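Side-chain contacts in beta-galactosidase (Geobacillus stearothermophilus, PDB 4OIF), which probably hydrolyses terminal non-reducing beta-D-galactose residues of beta-D-galactosides, as a trimeric enzyme of glycoside hydrolase family 42: residues V622-E625 against S629-A632; V641-F646 against V653-K658; S345-I350 against V679-K684. All coordinates share one frame; numbering follows the deposited sequence. Where two conformers were deposited one is given.

Contact 1 (V622-E625 against S629-A632); sequences VKHE and SVQA
Val630 projects its CG2 methyl into the angle between Val622 and the imidazole of His624, and overlaps both. Val630 CG2 lies 3.8 Å from Val622 CB and equally far from His624 CD2. The two valines meet at about a right angle, with Val622 CG2 placed 4.1 Å from Val630 CG1 as well. Valine suits both places because its branch at CB broadens the side chain close to the backbone, where two strands of different sheets can share it. The histidine meets the methyl at a slant, through its CD2–NE2 side. Its CG sits between the backbone N and the carbonyl carbon (chi1 63°), a crowded position that brings ND1 beside the carbonyl of the residue that follows. There ND1 donates to Glu625 O at 2.8 Å, a fairly straight bond (160°) that leaves the donor well above the carbonyl plane, though close to the plane of the ring. At the far side of the ring NE2 bonds to Asp453, whose other carboxylate oxygen takes the backbone N of Val630, so one acid joins both segments. Without the ring, as with an alanine here, Asp453 would probably lose one of its mates and a gap would open beside Val630 CG2. A glycerol, probably from the crystallisation liquor, is hydrogen-bonded to His624 N. Across the contact itself no hydrogen bond forms; strand 628-634 and the weakly bonded strand 622-623 belong to the two facing sheets of the C-terminal beta-sandwich. The chemistry is therefore divided: methyl packing fills the interior, while an imidazole held at both nitrogens lies beside it, and with ND1 donating and a carboxylate at NE2 the ring may well be doubly protonated.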
ATOM      1  N   VAL A 622     -25.932  11.913 -38.607  1.00 13.63           N
ATOM      2  CA  VAL A 622     -27.123  12.028 -37.796  1.00 10.87           C
ATOM      3  C   VAL A 622     -26.913  13.195 -36.847  1.00 19.51           C
ATOM      4  O   VAL A 622     -25.879  13.275 -36.194  1.00 22.49           O
ATOM      5  CB  VAL A 622     -27.412  10.750 -36.987  1.00 21.29           C
ATOM      6  CG1 VAL A 622     -28.640  10.956 -36.114  1.00  9.77           C
ATOM      7  CG2 VAL A 622     -27.580   9.554 -37.896  1.00  7.84           C
ATOM      8  N   LYS A 623     -27.879  14.104 -36.774  1.00 19.36           N
ATOM      9  CA  LYS A 623     -27.794  15.230 -35.848  1.00 23.40           C
ATOM     10  C   LYS A 623     -28.195  14.788 -34.443  1.00 23.49           C
ATOM     11  O   LYS A 623     -29.264  14.206 -34.253  1.00 25.48           O
ATOM     12  CB  LYS A 623     -28.680  16.378 -36.325  1.00 27.29           C
ATOM     13  CG  LYS A 623     -28.806  17.540 -35.368  1.00 20.39           C
ATOM     14  CD  LYS A 623     -29.389  18.752 -36.089  1.00 25.46           C
ATOM     15  CE  LYS A 623     -29.463  19.975 -35.178  1.00 35.30           C
ATOM     16  NZ  LYS A 623     -30.386  19.765 -34.020  1.00 32.54           N
ATOM     17  N   HIS A 624     -27.334  15.058 -33.465  1.00 19.62           N
ATOM     18  CA  HIS A 624     -27.568  14.605 -32.095  1.00 18.39           C
ATOM     19  C   HIS A 624     -26.724  15.377 -31.071  1.00 15.19           C
ATOM     20  O   HIS A 624     -25.767  16.063 -31.425  1.00 13.56           O
ATOM     21  CB  HIS A 624     -27.277  13.098 -31.976  1.00 10.78           C
ATOM     22  CG  HIS A 624     -25.852  12.732 -32.254  1.00 13.63           C
ATOM     23  ND1 HIS A 624     -24.826  12.999 -31.371  1.00 15.17           N
ATOM     24  CD2 HIS A 624     -25.279  12.134 -33.325  1.00 13.06           C
ATOM     25  CE1 HIS A 624     -23.684  12.578 -31.884  1.00 16.79           C
ATOM     26  NE2 HIS A 624     -23.934  12.039 -33.066  1.00 14.06           N
ATOM     27  N   GLU A 625     -27.094  15.242 -29.802  1.00 16.05           N
ATOM     28  CA  GLU A 625     -26.329  15.786 -28.685  1.00 15.81           C
ATOM     29  C   GLU A 625     -25.234  14.828 -28.246  1.00 17.56           C
ATOM     30  O   GLU A 625     -25.201  13.662 -28.671  1.00 16.41           O
ATOM     31  CB  GLU A 625     -27.252  16.084 -27.501  1.00  8.12           C
ATOM     32  CG  GLU A 625     -28.385  17.033 -27.838  1.00 16.22           C
ATOM     33  CD  GLU A 625     -27.888  18.392 -28.313  1.00 18.04           C
ATOM     34  OE1 GLU A 625     -26.784  18.804 -27.909  1.00 26.92           O
ATOM     35  OE2 GLU A 625     -28.594  19.045 -29.102  1.00 35.22           O
ATOM     36  N   SER A 629     -23.921   8.022 -29.820  1.00 10.48           N
ATOM     37  CA  SER A 629     -22.877   7.532 -30.692  1.00  6.55           C
ATOM     38  C   SER A 629     -23.501   6.969 -31.949  1.00  7.82           C
ATOM     39  O   SER A 629     -24.427   6.168 -31.886  1.00  9.01           O
ATOM     40  CB  SER A 629     -22.036   6.467 -29.970  1.00  5.23           C
ATOM     41  OG  SER A 629     -21.065   5.907 -30.835  1.00  8.53           O
ATOM     42  N   VAL A 630     -23.004   7.392 -33.099  1.00  7.16           N
ATOM     43  CA  VAL A 630     -23.465   6.810 -34.346  1.00  9.18           C
ATOM     44  C   VAL A 630     -22.288   6.114 -34.995  1.00 12.22           C
ATOM     45  O   VAL A 630     -21.257   6.735 -35.225  1.00 13.81           O
ATOM     46  CB  VAL A 630     -24.068   7.871 -35.302  1.00 12.18           C
ATOM     47  CG1 VAL A 630     -24.454   7.228 -36.622  1.00  5.64           C
ATOM     48  CG2 VAL A 630     -25.280   8.554 -34.657  1.00  3.12           C
ATOM     49  N   GLN A 631     -22.435   4.820 -35.263  1.00  8.72           N
ATOM     50  CA  GLN A 631     -21.339   4.041 -35.834  1.00  7.46           C
ATOM     51  C   GLN A 631     -21.869   3.117 -36.904  1.00  7.97           C
ATOM     52  O   GLN A 631     -22.964   2.604 -36.765  1.00 12.44           O
ATOM     53  CB  GLN A 631     -20.627   3.221 -34.753  1.00 10.60           C
ATOM     54  CG  GLN A 631     -19.778   4.032 -33.785  1.00  7.49           C
ATOM     55  CD  GLN A 631     -18.575   4.648 -34.455  1.00 12.77           C
ATOM     56  OE1 GLN A 631     -18.002   4.076 -35.392  1.00  8.07           O
ATOM     57  NE2 GLN A 631     -18.187   5.827 -33.988  1.00  7.31           N
ATOM     58  N   ALA A 632     -21.093   2.868 -37.953  1.00  9.03           N
ATOM     59  CA  ALA A 632     -21.608   2.102 -39.083  1.00  8.52           C
ATOM     60  C   ALA A 632     -20.716   0.957 -39.582  1.00 13.34           C
ATOM     61  O   ALA A 632     -19.493   0.955 -39.408  1.00 11.76           O
ATOM     62  CB  ALA A 632     -21.891   3.039 -40.223  1.00  9.83           C
TER

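Contact 2 (V641-F646 against V653-K658); sequences VFIMNF and VVLEEK
Ile643 reaches across from strand 638-645 to two residues of strand 651-655, and its side chain can be followed atom by atom. CB points toward the facing strand and divides there into two arms. The short arm, CG2, meets the forked end of Val653: it lies 4.2 Å from Val653 CG2, with Val653 CG1 at the same distance, so that one methyl rests against a pair. The long arm sets off through CG1, which stands opposite the carbonyl carbon (chi1 -48°), and the chain then runs extended to CD1 (chi2 174°). That course carries the tip away from Val653 to Leu655, where Ile643 CD1 comes within 4.3 Å of Leu655 CD2. Isoleucine fits because its unequal arms serve two partners on the same face of the opposite strand, two residues apart: the short arm for beta-branched Val653, the longer arm for Leu655. Val622 touches all three of these residues, and Val630 covers Ile643 from the adjacent strand, while the backbone of Ile643 pairs with Arg680. Beyond Leu655 the chain turns a corner at Glu656 and Glu657 and passes to the other sheet. The separations are those of ordinary, slightly loose van der Waals packing. With no polar bond across the contact, the sheets meet between these segments through buried apolar side chains, consistent with hydrophobic burial as the main contribution.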
ATOM      1  N   VAL A 641     -26.238   1.254 -39.983  1.00 13.27           N
ATOM      2  CA  VAL A 641     -25.910   2.337 -39.096  1.00  9.10           C
ATOM      3  C   VAL A 641     -26.547   2.124 -37.733  1.00  8.48           C
ATOM      4  O   VAL A 641     -27.722   1.823 -37.622  1.00 15.58           O
ATOM      5  CB  VAL A 641     -26.359   3.665 -39.717  1.00 10.30           C
ATOM      6  CG1 VAL A 641     -25.941   4.836 -38.839  1.00 11.15           C
ATOM      7  CG2 VAL A 641     -25.762   3.800 -41.126  1.00  5.11           C
ATOM      8  N   PHE A 642     -25.747   2.261 -36.691  1.00 15.67           N
ATOM      9  CA  PHE A 642     -26.201   2.111 -35.319  1.00  9.74           C
ATOM     10  C   PHE A 642     -26.270   3.480 -34.661  1.00 14.18           C
ATOM     11  O   PHE A 642     -25.257   4.191 -34.574  1.00 16.27           O
ATOM     12  CB  PHE A 642     -25.252   1.207 -34.523  1.00 11.93           C
ATOM     13  CG  PHE A 642     -25.263  -0.229 -34.944  1.00  4.95           C
ATOM     14  CD1 PHE A 642     -24.704  -0.623 -36.152  1.00  6.51           C
ATOM     15  CD2 PHE A 642     -25.802  -1.197 -34.113  1.00  6.93           C
ATOM     16  CE1 PHE A 642     -24.707  -1.964 -36.540  1.00  5.89           C
ATOM     17  CE2 PHE A 642     -25.807  -2.543 -34.489  1.00  8.62           C
ATOM     18  CZ  PHE A 642     -25.259  -2.925 -35.707  1.00  5.68           C
ATOM     19  N   ILE A 643     -27.458   3.840 -34.190  1.00 12.48           N
ATOM     20  CA  ILE A 643     -27.655   5.076 -33.445  1.00 12.08           C
ATOM     21  C   ILE A 643     -27.902   4.735 -31.974  1.00 13.49           C
ATOM     22  O   ILE A 643     -28.963   4.235 -31.603  1.00 12.04           O
ATOM     23  CB  ILE A 643     -28.816   5.896 -34.016  1.00  7.74           C
ATOM     24  CG1 ILE A 643     -28.688   5.999 -35.544  1.00 10.24           C
ATOM     25  CG2 ILE A 643     -28.856   7.268 -33.368  1.00  7.63           C
ATOM     26  CD1 ILE A 643     -29.877   6.687 -36.249  1.00  4.78           C
ATOM     27  N   MET A 644     -26.909   5.019 -31.138  1.00 10.70           N
ATOM     28  CA  MET A 644     -26.877   4.514 -29.772  1.00 14.26           C
ATOM     29  C   MET A 644     -26.920   5.624 -28.716  1.00 10.13           C
ATOM     30  O   MET A 644     -26.066   6.510 -28.683  1.00 13.01           O
ATOM     31  CB  MET A 644     -25.626   3.640 -29.587  1.00  8.52           C
ATOM     32  CG  MET A 644     -25.555   2.493 -30.580  1.00  8.00           C
ATOM     33  SD  MET A 644     -23.946   1.681 -30.642  1.00 11.48           S
ATOM     34  CE  MET A 644     -22.916   2.954 -31.358  1.00  7.45           C
ATOM     35  N   ASN A 645     -27.923   5.578 -27.854  1.00 15.05           N
ATOM     36  CA  ASN A 645     -28.036   6.577 -26.799  1.00 20.35           C
ATOM     37  C   ASN A 645     -27.297   6.142 -25.539  1.00 14.78           C
ATOM     38  O   ASN A 645     -27.847   5.426 -24.711  1.00  8.75           O
ATOM     39  CB  ASN A 645     -29.507   6.851 -26.482  1.00 15.31           C
ATOM     40  CG  ASN A 645     -29.691   7.944 -25.445  1.00 14.87           C
ATOM     41  OD1 ASN A 645     -28.725   8.574 -24.994  1.00 14.39           O
ATOM     42  ND2 ASN A 645     -30.943   8.177 -25.057  1.00 14.53           N
ATOM     43  N   PHE A 646     -26.052   6.589 -25.391  1.00 14.27           N
ATOM     44  CA  PHE A 646     -25.285   6.260 -24.197  1.00 12.57           C
ATOM     45  C   PHE A 646     -25.496   7.297 -23.079  1.00 13.53           C
ATOM     46  O   PHE A 646     -24.548   7.671 -22.387  1.00  8.52           O
ATOM     47  CB  PHE A 646     -23.794   6.129 -24.536  1.00  9.66           C
ATOM     48  CG  PHE A 646     -23.423   4.803 -25.169  1.00 13.12           C
ATOM     49  CD1 PHE A 646     -23.407   3.633 -24.411  1.00  5.99           C
ATOM     50  CD2 PHE A 646     -23.069   4.728 -26.518  1.00  9.36           C
ATOM     51  CE1 PHE A 646     -23.051   2.404 -24.992  1.00  6.03           C
ATOM     52  CE2 PHE A 646     -22.717   3.512 -27.096  1.00 11.70           C
ATOM     53  CZ  PHE A 646     -22.713   2.340 -26.324  1.00  6.12           C
ATOM     54  N   VAL A 653     -32.889  13.057 -32.126  1.00 13.22           N
ATOM     55  CA  VAL A 653     -31.888  12.672 -33.089  1.00 19.19           C
ATOM     56  C   VAL A 653     -32.505  13.030 -34.438  1.00 16.54           C
ATOM     57  O   VAL A 653     -33.718  13.041 -34.552  1.00 13.15           O
ATOM     58  CB  VAL A 653     -31.547  11.159 -32.910  1.00 18.56           C
ATOM     59  CG1 VAL A 653     -31.497  10.409 -34.217  1.00 10.14           C
ATOM     60  CG2 VAL A 653     -30.284  10.978 -32.053  1.00 12.95           C
ATOM     61  N   VAL A 654     -31.713  13.395 -35.441  1.00 10.02           N
ATOM     62  CA  VAL A 654     -32.308  13.776 -36.723  1.00 14.35           C
ATOM     63  C   VAL A 654     -31.569  13.160 -37.911  1.00 22.60           C
ATOM     64  O   VAL A 654     -30.367  13.375 -38.089  1.00 17.36           O
ATOM     65  CB  VAL A 654     -32.350  15.321 -36.913  1.00 10.94           C
ATOM     66  CG1 VAL A 654     -33.053  15.680 -38.211  1.00  8.79           C
ATOM     67  CG2 VAL A 654     -33.049  15.996 -35.752  1.00 13.41           C
ATOM     68  N   LEU A 655     -32.306  12.395 -38.714  1.00 18.61           N
ATOM     69  CA  LEU A 655     -31.800  11.800 -39.946  1.00 12.40           C
ATOM     70  C   LEU A 655     -32.163  12.692 -41.125  1.00 25.54           C
ATOM     71  O   LEU A 655     -33.327  13.063 -41.264  1.00 24.62           O
ATOM     72  CB  LEU A 655     -32.399  10.412 -40.142  1.00 18.01           C
ATOM     73  CG  LEU A 655     -31.922   9.246 -39.280  1.00 17.39           C
ATOM     74  CD1 LEU A 655     -33.055   8.277 -39.050  1.00 16.21           C
ATOM     75  CD2 LEU A 655     -30.790   8.544 -39.987  1.00 17.18           C
ATOM     76  N   GLU A 656     -31.195  13.040 -41.973  1.00 26.84           N
ATOM     77  CA  GLU A 656     -31.466  13.899 -43.132  0.68 26.17           C
ATOM     78  C   GLU A 656     -31.901  13.088 -44.346  1.00 27.32           C
ATOM     79  O   GLU A 656     -32.791  13.494 -45.087  1.00 35.89           O
ATOM     80  CB  GLU A 656     -30.241  14.742 -43.489  0.68 26.08           C
ATOM     81  CG  GLU A 656     -29.983  15.893 -42.530  0.68 27.11           C
ATOM     82  CD  GLU A 656     -28.686  16.624 -42.819  0.68 23.51           C
ATOM     83  OE1 GLU A 656     -27.936  16.201 -43.729  0.68 26.97           O
ATOM     84  OE2 GLU A 656     -28.420  17.624 -42.128  0.68 26.70           O
ATOM     85  N   GLU A 657     -31.259  11.944 -44.550  1.00 30.54           N
ATOM     86  CA  GLU A 657     -31.635  11.023 -45.619  1.00 30.52           C
ATOM     87  C   GLU A 657     -32.552   9.965 -45.026  1.00 26.76           C
ATOM     88  O   GLU A 657     -32.580   9.794 -43.811  1.00 26.59           O
ATOM     89  CB  GLU A 657     -30.396  10.390 -46.259  1.00 26.61           C
ATOM     90  CG  GLU A 657     -29.571  11.371 -47.093  1.00 37.86           C
ATOM     91  CD  GLU A 657     -28.363  10.724 -47.744  1.00 50.58           C
ATOM     92  OE1 GLU A 657     -27.404  10.379 -47.012  1.00 40.51           O
ATOM     93  OE2 GLU A 657     -28.373  10.556 -48.986  1.00 48.36           O
ATOM     94  N   LYS A 658     -33.309   9.253 -45.853  1.00 26.46           N
ATOM     95  CA  LYS A 658     -34.200   8.235 -45.304  1.00 23.79           C
ATOM     96  C   LYS A 658     -33.553   6.858 -45.278  1.00 25.97           C
ATOM     97  O   LYS A 658     -32.692   6.521 -46.088  1.00 19.75           O
ATOM     98  CB  LYS A 658     -35.529   8.182 -46.065  1.00 24.58           C
ATOM     99  CG  LYS A 658     -35.460   8.628 -47.510  1.00 41.33           C
ATOM    100  CD  LYS A 658     -36.855   8.658 -48.132  1.00 44.30           C
ATOM    101  CE  LYS A 658     -37.796   9.533 -47.320  1.00 44.84           C
ATOM    102  NZ  LYS A 658     -39.089   9.759 -48.017  1.00 53.40           N
TER

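Contact 3 (S345-I350 against V679-K684); sequences SSMQMI and VRVVEK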
ATOM      1  N   SER A 345     -24.985  -2.081 -25.096  1.00  6.38           N
ATOM      2  CA  SER A 345     -23.576  -2.463 -25.198  1.00  6.09           C
ATOM      3  C   SER A 345     -23.345  -3.554 -26.262  1.00  7.72           C
ATOM      4  O   SER A 345     -22.344  -3.523 -26.996  1.00  9.20           O
ATOM      5  CB  SER A 345     -23.040  -2.913 -23.830  1.00  6.64           C
ATOM      6  OG  SER A 345     -23.617  -4.123 -23.377  1.00 11.07           O
ATOM      7  N   SER A 346     -24.271  -4.502 -26.368  1.00  4.84           N
ATOM      8  CA  SER A 346     -24.128  -5.526 -27.393  1.00  7.43           C
ATOM      9  C   SER A 346     -24.193  -4.914 -28.793  1.00  6.94           C
ATOM     10  O   SER A 346     -23.382  -5.250 -29.698  1.00  8.97           O
ATOM     11  CB  SER A 346     -25.204  -6.593 -27.220  1.00 10.34           C
ATOM     12  OG  SER A 346     -25.200  -7.076 -25.895  1.00  7.34           O
ATOM     13  N   MET A 347     -25.148  -4.004 -28.972  1.00  5.42           N
ATOM     14  CA  MET A 347     -25.259  -3.325 -30.256  1.00  9.09           C
ATOM     15  C   MET A 347     -23.993  -2.522 -30.552  1.00  9.74           C
ATOM     16  O   MET A 347     -23.545  -2.480 -31.703  1.00  6.36           O
ATOM     17  CB  MET A 347     -26.486  -2.418 -30.291  1.00  9.45           C
ATOM     18  CG  MET A 347     -27.792  -3.185 -30.186  1.00 11.07           C
ATOM     19  SD  MET A 347     -28.026  -4.334 -31.555  1.00 13.06           S
ATOM     20  CE  MET A 347     -28.278  -5.859 -30.664  1.00  3.84           C
ATOM     21  N   GLN A 348     -23.411  -1.904 -29.520  1.00  6.10           N
ATOM     22  CA  GLN A 348     -22.175  -1.151 -29.718  1.00  5.97           C
ATOM     23  C   GLN A 348     -21.065  -2.073 -30.192  1.00 14.32           C
ATOM     24  O   GLN A 348     -20.251  -1.709 -31.055  1.00  9.75           O
ATOM     25  CB  GLN A 348     -21.735  -0.439 -28.445  1.00  8.58           C
ATOM     26  CG  GLN A 348     -20.514   0.435 -28.691  1.00  7.67           C
ATOM     27  CD  GLN A 348     -19.856   0.950 -27.426  1.00 11.62           C
ATOM     28  OE1 GLN A 348     -19.961   0.342 -26.353  1.00  8.14           O
ATOM     29  NE2 GLN A 348     -19.154   2.077 -27.550  1.00  5.10           N
ATOM     30  N   MET A 349     -21.041  -3.274 -29.624  1.00  8.88           N
ATOM     31  CA  MET A 349     -20.051  -4.256 -30.029  1.00  9.49           C
ATOM     32  C   MET A 349     -20.204  -4.602 -31.500  1.00 14.07           C
ATOM     33  O   MET A 349     -19.208  -4.623 -32.237  1.00 14.34           O
ATOM     34  CB  MET A 349     -20.154  -5.507 -29.163  1.00 15.86           C
ATOM     35  CG  MET A 349     -19.495  -5.336 -27.808  1.00 11.96           C
ATOM     36  SD  MET A 349     -17.711  -5.159 -27.965  1.00 28.86           S
ATOM     37  CE  MET A 349     -17.282  -4.692 -26.291  1.00 17.57           C
ATOM     38  N   ILE A 350     -21.436  -4.862 -31.936  1.00  8.12           N
ATOM     39  CA  ILE A 350     -21.649  -5.156 -33.358  1.00  4.84           C
ATOM     40  C   ILE A 350     -21.283  -3.950 -34.247  1.00  8.77           C
ATOM     41  O   ILE A 350     -20.769  -4.102 -35.353  1.00  8.91           O
ATOM     42  CB  ILE A 350     -23.114  -5.581 -33.631  1.00 14.67           C
ATOM     43  CG1 ILE A 350     -23.487  -6.774 -32.744  1.00  9.16           C
ATOM     44  CG2 ILE A 350     -23.347  -5.909 -35.125  1.00  2.60           C
ATOM     45  CD1 ILE A 350     -22.617  -7.990 -32.970  1.00 11.38           C
ATOM     46  N   VAL A 679     -31.287   1.926 -28.701  1.00 14.53           N
ATOM     47  CA  VAL A 679     -30.501   1.840 -29.909  1.00 13.38           C
ATOM     48  C   VAL A 679     -31.447   1.758 -31.086  1.00 18.23           C
ATOM     49  O   VAL A 679     -32.506   1.159 -31.021  1.00 19.17           O
ATOM     50  CB  VAL A 679     -29.559   0.613 -29.920  1.00 15.04           C
ATOM     51  CG1 VAL A 679     -28.674   0.633 -31.163  1.00 10.06           C
ATOM     52  CG2 VAL A 679     -28.707   0.567 -28.655  1.00  8.16           C
ATOM     53  N   ARG A 680     -31.056   2.391 -32.169  1.00 21.15           N
ATOM     54  CA  ARG A 680     -31.765   2.268 -33.407  1.00 20.50           C
ATOM     55  C   ARG A 680     -30.812   1.630 -34.398  1.00 16.14           C
ATOM     56  O   ARG A 680     -29.702   2.105 -34.577  1.00 15.08           O
ATOM     57  CB  ARG A 680     -32.223   3.635 -33.883  1.00 15.06           C
ATOM     58  CG  ARG A 680     -33.647   3.661 -34.299  1.00 21.24           C
ATOM     59  CD  ARG A 680     -34.616   3.507 -33.138  1.00 14.00           C
ATOM     60  NE  ARG A 680     -35.949   3.817 -33.643  1.00 32.84           N
ATOM     61  CZ  ARG A 680     -36.698   2.938 -34.290  1.00 35.94           C
ATOM     62  NH1 ARG A 680     -36.258   1.695 -34.445  1.00 56.86           N
ATOM     63  NH2 ARG A 680     -37.886   3.281 -34.756  1.00 44.68           N
ATOM     64  N   VAL A 681     -31.208   0.526 -35.011  1.00 17.00           N
ATOM     65  CA  VAL A 681     -30.360  -0.076 -36.031  1.00  9.36           C
ATOM     66  C   VAL A 681     -31.026   0.117 -37.372  1.00 25.37           C
ATOM     67  O   VAL A 681     -32.163  -0.298 -37.597  1.00 24.17           O
ATOM     68  CB  VAL A 681     -30.096  -1.553 -35.775  1.00 14.89           C
ATOM     69  CG1 VAL A 681     -29.167  -2.100 -36.836  1.00  9.60           C
ATOM     70  CG2 VAL A 681     -29.453  -1.720 -34.412  1.00 20.29           C
ATOM     71  N   VAL A 682     -30.297   0.748 -38.270  1.00 18.07           N
ATOM     72  CA  VAL A 682     -30.895   1.333 -39.444  1.00 19.13           C
ATOM     73  C   VAL A 682     -30.143   0.917 -40.704  1.00 17.49           C
ATOM     74  O   VAL A 682     -28.955   0.630 -40.663  1.00 14.28           O
ATOM     75  CB  VAL A 682     -30.958   2.867 -39.249  1.00 18.46           C
ATOM     76  CG1 VAL A 682     -30.179   3.624 -40.310  1.00 10.49           C
ATOM     77  CG2 VAL A 682     -32.400   3.306 -39.185  1.00 22.12           C
ATOM     78  N   GLU A 683     -30.860   0.822 -41.813  1.00 19.51           N
ATOM     79  CA  GLU A 683     -30.254   0.371 -43.059  1.00 20.99           C
ATOM     80  C   GLU A 683     -30.434   1.430 -44.131  1.00 20.47           C
ATOM     81  O   GLU A 683     -31.501   2.030 -44.253  1.00 29.89           O
ATOM     82  CB  GLU A 683     -30.867  -0.957 -43.505  1.00 27.80           C
ATOM     83  CG  GLU A 683     -30.398  -1.450 -44.856  1.00 35.03           C
ATOM     84  CD  GLU A 683     -31.208  -2.633 -45.355  1.00 37.03           C
ATOM     85  OE1 GLU A 683     -31.133  -2.944 -46.561  1.00 39.73           O
ATOM     86  OE2 GLU A 683     -31.926  -3.248 -44.540  1.00 37.91           O
ATOM     87  N   LYS A 684     -29.378   1.677 -44.894  1.00 21.78           N
ATOM     88  CA  LYS A 684     -29.436   2.679 -45.948  1.00 25.11           C
ATOM     89  C   LYS A 684     -28.886   2.124 -47.250  1.00 19.84           C
ATOM     90  O   LYS A 684     -27.703   1.805 -47.341  1.00 17.20           O
ATOM     91  CB  LYS A 684     -28.671   3.935 -45.539  1.00 16.81           C
ATOM     92  CG  LYS A 684     -28.735   5.020 -46.586  1.00 27.68           C
ATOM     93  CD  LYS A 684     -28.560   6.385 -45.983  1.00 23.11           C
ATOM     94  CE  LYS A 684     -28.514   7.432 -47.077  1.00 36.67           C
ATOM     95  NZ  LYS A 684     -27.283   7.323 -47.913  1.00 40.93           N
TER
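Met347, on helix 341-351, lies against two valines of strand 679-685, which its CB, CG and SD meet in turn. The near part rests on Val679: Met347 CB is 3.9 Å from Val679 CG1, and Met347 CG stands 4.0 Å from the same methyl, the two side chains passing at a slant. Farther out the sulfur takes over, with Met347 SD 4.1 Å from Val681 CG2, where the side chains meet nearly at right angles. A bend at chi2 (-62°) turns the chain along the strand instead of straight out from the helix, and this is how the sulfur reaches the second valine; a further bend at chi3 (125°) takes CE away from the strand. Methionine suits the place, since an unbranched, flexible chain with a polarisable sulfur can run along two valines on one face of a strand. The contact is buried and purely apolar.

The next shell surrounds both sides. Val679 packs on Met644 and Val681 on Phe642, while the backbones of Arg680 and Val682 pair with Ile643 and Val641. On the helix, Gln348 lies against Met644 and Phe646 and bonds to Ala300 O, and Ile350 touches Phe642. A polar tie is added where Ile350 O accepts from Arg633.

Helix 341-351 is thus the part of the TIM barrel that lies between barrel strand 356-359 and helix 296-312 on one side and the five-stranded sheet of the C-terminal domain on the other, a sheet in which strand 679-685 runs between strands 638-645 and 658-661.

Contacts 1 and 2 share the interior of the C-terminal sandwich, their centres about 5 Å apart: both span its two sheets, and Val622 CG1 reaches Val653 CG1 at 3.5 Å. Contact 3 lies on the other face of the five-stranded sheet, its centre about 10 Å from that of contact 2 and about 11 Å from that of contact 1. Strand 638-645 connects them, bonding to strand 628-634 on one side (Ser629 O to Met644 N, 2.8 Å) and to strand 679-685 on the other (Ile643 O to Arg680 N, 2.8 Å). One sheet thus faces the sandwich interior and the TIM barrel. All three lie away from the predicted catalytic residues and the zinc site.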